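Local coordinates for citrinin polyketide synthase (Monascus purpureus, PDB 5MPT), which builds the polyketide precursor of the mycotoxin citrinin from malonyl-CoA units, and is represented here by its C-methylating methyltransferase domain, at residues 312-317 / 375-380; 359-364 / 379-384. All coordinates share one frame; numbering follows the deposited sequence.

Contact 1. Residues 312-317 / 375-380. With EDO (1,2-ethanediol), chain D.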
loop_
_atom_site.group_PDB
_atom_site.type_symbol
_atom_site.label_atom_id
_atom_site.label_comp_id
_atom_site.label_asym_id
_atom_site.label_seq_id
_atom_site.Cartn_x
_atom_site.Cartn_y
_atom_site.Cartn_z
ATOM N N LEU A 312 -6.654 8.265 9.883
ATOM C CA LEU A 312 -5.325 7.667 9.977
ATOM C C LEU A 312 -5.069 6.916 8.682
ATOM O O LEU A 312 -5.572 5.805 8.489
ATOM C CB LEU A 312 -5.203 6.752 11.187
ATOM C CG LEU A 312 -3.776 6.272 11.421
ATOM C CD1 LEU A 312 -2.849 7.403 11.805
ATOM C CD2 LEU A 312 -3.769 5.267 12.544
ATOM N N LEU A 313 -4.292 7.539 7.813
ATOM C CA LEU A 313 -3.801 6.881 6.610
ATOM C C LEU A 313 -2.562 6.046 6.906
ATOM O O LEU A 313 -1.693 6.426 7.707
ATOM C CB LEU A 313 -3.443 7.912 5.546
ATOM C CG LEU A 313 -4.560 8.761 4.986
ATOM C CD1 LEU A 313 -3.974 9.957 4.271
ATOM C CD2 LEU A 313 -5.403 7.937 4.009
ATOM N N LEU A 314 -2.485 4.896 6.260
ATOM C CA LEU A 314 -1.234 4.161 6.131
ATOM C C LEU A 314 -0.981 4.139 4.640
ATOM O O LEU A 314 -1.709 3.464 3.910
ATOM C CB LEU A 314 -1.329 2.750 6.708
ATOM C CG LEU A 314 0.016 2.066 6.997
ATOM C CD1 LEU A 314 -0.193 0.779 7.778
ATOM C CD2 LEU A 314 0.799 1.774 5.737
ATOM N N GLU A 315 -0.019 4.939 4.183
ATOM C CA GLU A 315 0.215 5.125 2.759
ATOM C C GLU A 315 1.670 4.941 2.410
ATOM O O GLU A 315 2.564 5.417 3.118
ATOM C CB GLU A 315 -0.225 6.523 2.307
ATOM C CG GLU A 315 -1.687 6.623 2.047
ATOM C CD GLU A 315 -2.073 6.003 0.726
ATOM O OE1 GLU A 315 -1.174 5.777 -0.128
ATOM O OE2 GLU A 315 -3.272 5.714 0.552
ATOM N N MET A 316 1.898 4.249 1.300
ATOM C CA MET A 316 3.227 4.158 0.730
ATOM C C MET A 316 3.581 5.503 0.110
ATOM O O MET A 316 2.914 5.965 -0.818
ATOM C CB MET A 316 3.262 3.049 -0.308
ATOM C CG MET A 316 4.658 2.803 -0.810
ATOM S SD MET A 316 4.850 1.260 -1.717
ATOM C CE MET A 316 5.272 0.120 -0.388
ATOM N N THR A 317 4.613 6.142 0.646
ATOM C CA THR A 317 4.937 7.515 0.301
ATOM C C THR A 317 6.131 7.605 -0.643
ATOM O O THR A 317 6.404 8.682 -1.176
ATOM C CB THR A 317 5.185 8.306 1.599
ATOM O OG1 THR A 317 6.007 7.522 2.481
ATOM C CG2 THR A 317 3.872 8.601 2.282
ATOM N N GLN A 375 6.844 3.989 3.807
ATOM C CA GLN A 375 5.455 4.192 4.182
ATOM C C GLN A 375 5.409 5.076 5.401
ATOM O O GLN A 375 6.363 5.174 6.172
ATOM C CB GLN A 375 4.727 2.888 4.502
ATOM C CG GLN A 375 4.993 1.805 3.465
ATOM C CD GLN A 375 3.788 0.970 3.199
ATOM O OE1 GLN A 375 2.791 1.466 2.663
ATOM N NE2 GLN A 375 3.831 -0.282 3.576
ATOM N N ARG A 376 4.247 5.684 5.589
ATOM C CA ARG A 376 3.993 6.517 6.738
ATOM C C ARG A 376 2.580 6.281 7.227
ATOM O O ARG A 376 1.666 6.020 6.437
ATOM C CB ARG A 376 4.165 7.990 6.412
ATOM C CG ARG A 376 5.535 8.351 5.964
ATOM C CD ARG A 376 5.711 9.837 5.893
ATOM N NE ARG A 376 6.885 10.161 5.115
ATOM C CZ ARG A 376 8.120 10.275 5.596
ATOM N NH1 ARG A 376 8.375 10.122 6.907
ATOM N NH2 ARG A 376 9.115 10.535 4.744
ATOM N N LEU A 377 2.395 6.406 8.544
ATOM C CA LEU A 377 1.092 6.768 9.067
ATOM C C LEU A 377 0.943 8.277 8.947
ATOM O O LEU A 377 1.825 9.042 9.345
ATOM C CB LEU A 377 0.905 6.346 10.518
ATOM C CG LEU A 377 0.975 4.861 10.882
ATOM C CD1 LEU A 377 0.915 4.684 12.412
ATOM C CD2 LEU A 377 -0.111 4.100 10.173
ATOM N N ILE A 378 -0.171 8.699 8.389
ATOM C CA ILE A 378 -0.486 10.106 8.180
ATOM C C ILE A 378 -1.807 10.321 8.884
ATOM O O ILE A 378 -2.822 9.698 8.540
ATOM C CB ILE A 378 -0.584 10.487 6.690
ATOM C CG1 ILE A 378 0.689 10.113 5.936
ATOM C CG2 ILE A 378 -0.842 11.982 6.526
ATOM C CD1 ILE A 378 0.532 10.217 4.408
ATOM N N ILE A 379 -1.779 11.125 9.928
ATOM C CA ILE A 379 -2.985 11.429 10.690
ATOM C C ILE A 379 -3.494 12.797 10.278
ATOM O O ILE A 379 -2.703 13.725 10.032
ATOM C CB ILE A 379 -2.715 11.338 12.215
ATOM C CG1 ILE A 379 -4.039 11.396 12.969
ATOM C CG2 ILE A 379 -1.770 12.463 12.707
ATOM C CD1 ILE A 379 -3.882 11.045 14.462
ATOM N N ALA A 380 -4.825 12.926 10.206
ATOM C CA ALA A 380 -5.480 14.154 9.766
ATOM C C ALA A 380 -6.728 14.371 10.619
ATOM O O ALA A 380 -7.661 13.561 10.593
ATOM C CB ALA A 380 -5.809 14.081 8.284
HETATM C C1 EDO D . 5.315 8.857 -5.879
HETATM O O1 EDO D . 4.952 10.228 -6.061
HETATM C C2 EDO D . 5.761 8.697 -4.434
HETATM O O2 EDO D . 6.582 9.822 -4.099
#

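Contact 2. Residues 359-364 / 379-384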
loop_
_atom_site.group_PDB
_atom_site.type_symbol
_atom_site.label_atom_id
_atom_site.label_comp_id
_atom_site.label_asym_id
_atom_site.label_seq_id
_atom_site.Cartn_x
_atom_site.Cartn_y
_atom_site.Cartn_z
ATOM N N TYR A 359 -9.297 19.477 6.688
ATOM C CA TYR A 359 -8.683 18.885 7.869
ATOM C C TYR A 359 -7.843 19.937 8.583
ATOM O O TYR A 359 -7.195 20.767 7.943
ATOM C CB TYR A 359 -7.829 17.686 7.469
ATOM C CG TYR A 359 -8.590 16.473 6.941
ATOM C CD1 TYR A 359 -8.956 16.374 5.599
ATOM C CD2 TYR A 359 -8.986 15.457 7.803
ATOM C CE1 TYR A 359 -9.649 15.252 5.123
ATOM C CE2 TYR A 359 -9.662 14.351 7.346
ATOM C CZ TYR A 359 -10.008 14.261 6.011
ATOM O OH TYR A 359 -10.685 13.156 5.563
ATOM N N GLY A 360 -7.868 19.920 9.916
ATOM C CA GLY A 360 -7.299 21.015 10.682
ATOM C C GLY A 360 -5.891 20.783 11.186
ATOM O O GLY A 360 -5.195 21.727 11.574
ATOM N N HIS A 361 -5.456 19.531 11.182
ATOM C CA HIS A 361 -4.134 19.184 11.689
ATOM C C HIS A 361 -3.663 17.944 10.962
ATOM O O HIS A 361 -4.400 16.957 10.907
ATOM C CB HIS A 361 -4.144 18.905 13.185
ATOM C CG HIS A 361 -2.803 18.520 13.741
ATOM N ND1 HIS A 361 -1.839 19.448 14.067
ATOM C CD2 HIS A 361 -2.269 17.307 14.036
ATOM C CE1 HIS A 361 -0.779 18.830 14.557
ATOM N NE2 HIS A 361 -1.016 17.530 14.553
ATOM N N VAL A 362 -2.448 17.992 10.423
ATOM C CA VAL A 362 -1.855 16.859 9.721
ATOM C C VAL A 362 -0.478 16.586 10.302
ATOM O O VAL A 362 0.324 17.511 10.477
ATOM C CB VAL A 362 -1.735 17.103 8.209
ATOM C CG1 VAL A 362 -1.118 15.883 7.528
ATOM C CG2 VAL A 362 -3.118 17.492 7.618
ATOM N N ASP A 363 -0.199 15.316 10.570
ATOM C CA ASP A 363 1.113 14.884 11.047
ATOM C C ASP A 363 1.420 13.524 10.422
ATOM O O ASP A 363 0.537 12.860 9.859
ATOM C CB ASP A 363 1.133 14.839 12.580
ATOM C CG ASP A 363 2.559 14.896 13.178
ATOM O OD1 ASP A 363 3.556 14.909 12.425
ATOM O OD2 ASP A 363 2.669 14.957 14.427
ATOM N N TRP A 364 2.683 13.098 10.495
ATOM C CA TRP A 364 2.999 11.759 10.002
ATOM C C TRP A 364 4.243 11.219 10.680
ATOM O O TRP A 364 5.014 11.962 11.285
ATOM C CB TRP A 364 3.195 11.712 8.487
ATOM C CG TRP A 364 4.182 12.700 7.954
ATOM C CD1 TRP A 364 5.538 12.546 7.843
ATOM C CD2 TRP A 364 3.879 13.992 7.437
ATOM N NE1 TRP A 364 6.095 13.678 7.304
ATOM C CE2 TRP A 364 5.093 14.578 7.038
ATOM C CE3 TRP A 364 2.691 14.724 7.287
ATOM C CZ2 TRP A 364 5.153 15.857 6.491
ATOM C CZ3 TRP A 364 2.758 15.984 6.750
ATOM C CH2 TRP A 364 3.980 16.537 6.355
ATOM N N ILE A 379 -1.779 11.125 9.928
ATOM C CA ILE A 379 -2.985 11.429 10.690
ATOM C C ILE A 379 -3.494 12.797 10.278
ATOM O O ILE A 379 -2.703 13.725 10.032
ATOM C CB ILE A 379 -2.715 11.338 12.215
ATOM C CG1 ILE A 379 -4.039 11.396 12.969
ATOM C CG2 ILE A 379 -1.770 12.463 12.707
ATOM C CD1 ILE A 379 -3.882 11.045 14.462
ATOM N N ALA A 380 -4.825 12.926 10.206
ATOM C CA ALA A 380 -5.480 14.154 9.766
ATOM C C ALA A 380 -6.728 14.371 10.619
ATOM O O ALA A 380 -7.661 13.561 10.593
ATOM C CB ALA A 380 -5.809 14.081 8.284
ATOM N N LEU A 381 -6.705 15.424 11.410
ATOM C CA LEU A 381 -7.807 15.735 12.303
ATOM C C LEU A 381 -8.887 16.507 11.560
ATOM O O LEU A 381 -8.599 17.414 10.765
ATOM C CB LEU A 381 -7.309 16.544 13.496
ATOM C CG LEU A 381 -6.652 15.767 14.640
ATOM C CD1 LEU A 381 -5.481 14.967 14.203
ATOM C CD2 LEU A 381 -6.255 16.745 15.751
ATOM N N ALA A 382 -10.138 16.135 11.822
ATOM C CA ALA A 382 -11.254 16.800 11.146
ATOM C C ALA A 382 -11.325 18.290 11.452
ATOM O O ALA A 382 -11.750 19.064 10.584
ATOM C CB ALA A 382 -12.580 16.160 11.524
ATOM N N SER A 383 -10.985 18.701 12.684
ATOM C CA SER A 383 -11.009 20.086 13.133
ATOM C C SER A 383 -9.628 20.540 13.604
ATOM O O SER A 383 -8.766 19.726 13.955
ATOM C CB SER A 383 -11.994 20.265 14.294
ATOM O OG SER A 383 -13.241 19.652 14.027
ATOM N N GLU A 384 -9.436 21.889 13.658
ATOM C CA GLU A 384 -8.154 22.501 14.024
ATOM C C GLU A 384 -8.037 22.641 15.543
ATOM O O GLU A 384 -8.919 23.239 16.172
ATOM C CB GLU A 384 -8.012 23.872 13.371
ATOM C CG GLU A 384 -6.725 24.610 13.702
ATOM C CD GLU A 384 -6.708 26.017 13.134
ATOM O OE1 GLU A 384 -7.782 26.500 12.719
ATOM O OE2 GLU A 384 -5.626 26.642 13.109
#

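Contact 1. Residues 312-317 / 375-380
L313 and E315 of strand 309-316 pair with I378 and R376 of strand 375-381 in the central sheet of the methyltransferase domain, at the junction where a class I methyltransferase fold turns from parallel strands to its antiparallel one. E315 is an active-site residue, so this pairing probably helps hold the backbone that carries it. Four backbone hydrogen bonds tie the strands. L313 N gives to I378 O at 2.7 Å, and I378 N returns the bond to L313 O at 2.8 Å. E315 N reaches R376 O almost straight (N-H...O angle 166°), and R376 N gives to E315 O. L377 CA also leans on L313 O at 3.1 Å.

On the face with L312, L314, M316, Q375, L377 and I379, L312 has CG anti to the backbone N (chi1 -172°) and, with chi2 66°, turns CD1 to 4.0 Å from I379 CB. L314 CG meets L377 CD2 at 3.8 Å. Q375, bent at chi2, folds its amide back beside M316: Q375 OE1 comes 3.4 Å from M316 CB. Q375 OE1 also lies near M316 N, but the angle is too poor for a hydrogen bond; N286 serves both, its OD1 taking M316 N and its ND2 giving to Q375 OE1. Q375 NE2 gives to I182 O and N183 OD1, so both ends of the amide are gripped. Beyond the strand end, T317 OG1 lies 3.6 Å from R376 CG, the two side chains crossing at about a right angle, and bonds N373 O. T317 O accepts a bond from a 1,2-ethanediol.

On the other face E315 OE1 bonds H289 ND1, also an active-site residue. Helix 347-356 covers this side, W350 touching L313, E315 and I378, while helix 181-198 covers the L314 side through W186 and I187.

Contact 2. Residues 359-364 / 379-384
G360 N gives its hydrogen to L381 O at 2.7 Å. L381 N in turn bonds H361 O, lying in the plane of that carbonyl with an N-H...O angle of 165°. H361 N fares worse. It is buried by the contact and has no partner anywhere in the model: H361 N is 3.8 Å from L381 O, too far for a bond, while G360 N takes that acceptor. Past V362, D363 N gives to I379 O at 3.0 Å and I379 N to D363 O at 2.9 Å, with V362 CA adding a CA-H...O contact to I379 O.

These bonds join the arms of a beta hairpin, strand 361-364 and strand 375-381, in which 361-364 forms the outer edge of the seven-stranded methyltransferase sheet; on its other side strand 375-381 bonds L311 through A380.

Y359 lays its ring obliquely against A380, Y359 CD2 to A380 CB 3.5 Å, while L381 O sits at the ring edge near its plane. Its hydroxyl is satisfied by T298 O, and the ring also meets H302 edge-to-face. The same H302 gives NE2 to A382 O, and S383 OG bonds P307 O, so residues 382-383 are tied to helix 294-304 through H302 and to the loop before strand 309-316 through P307. On the opposite sheet face from A380, H361 and L381 run side by side, CB to CB 4.0 Å. D363 CB rests on I379 CG2, but with CG anti to the backbone N (chi1 -159°) its carboxylate swings away from I379. D363 OD1 forms a salt bridge with K25 NZ of helix 14-26 and also takes W364 N at 2.8 Å, from 37° above the carboxylate plane.

Strand 375-381 serves both contacts, with I379 and A380 common to them: contact 1 uses its side toward strand 309-316, contact 2 its side toward the edge strand 361-364. Contact 1 is buried near the middle of the chain; contact 2 is partly buried, its centre about 21 Å from the chain centre, and reaches an exposed, poorly ordered end. Leucine and isoleucine dominate the first, with polar groups gathered near its catalytic E315, whereas the second mixes a histidine with a tyrosine and an aspartate whose hydroxyl and carboxylate find partners outside the sheet. W364 bridges them, its ring packing on R376 (R376 CD to W364 CD1 3.3 Å) and its CB on I378.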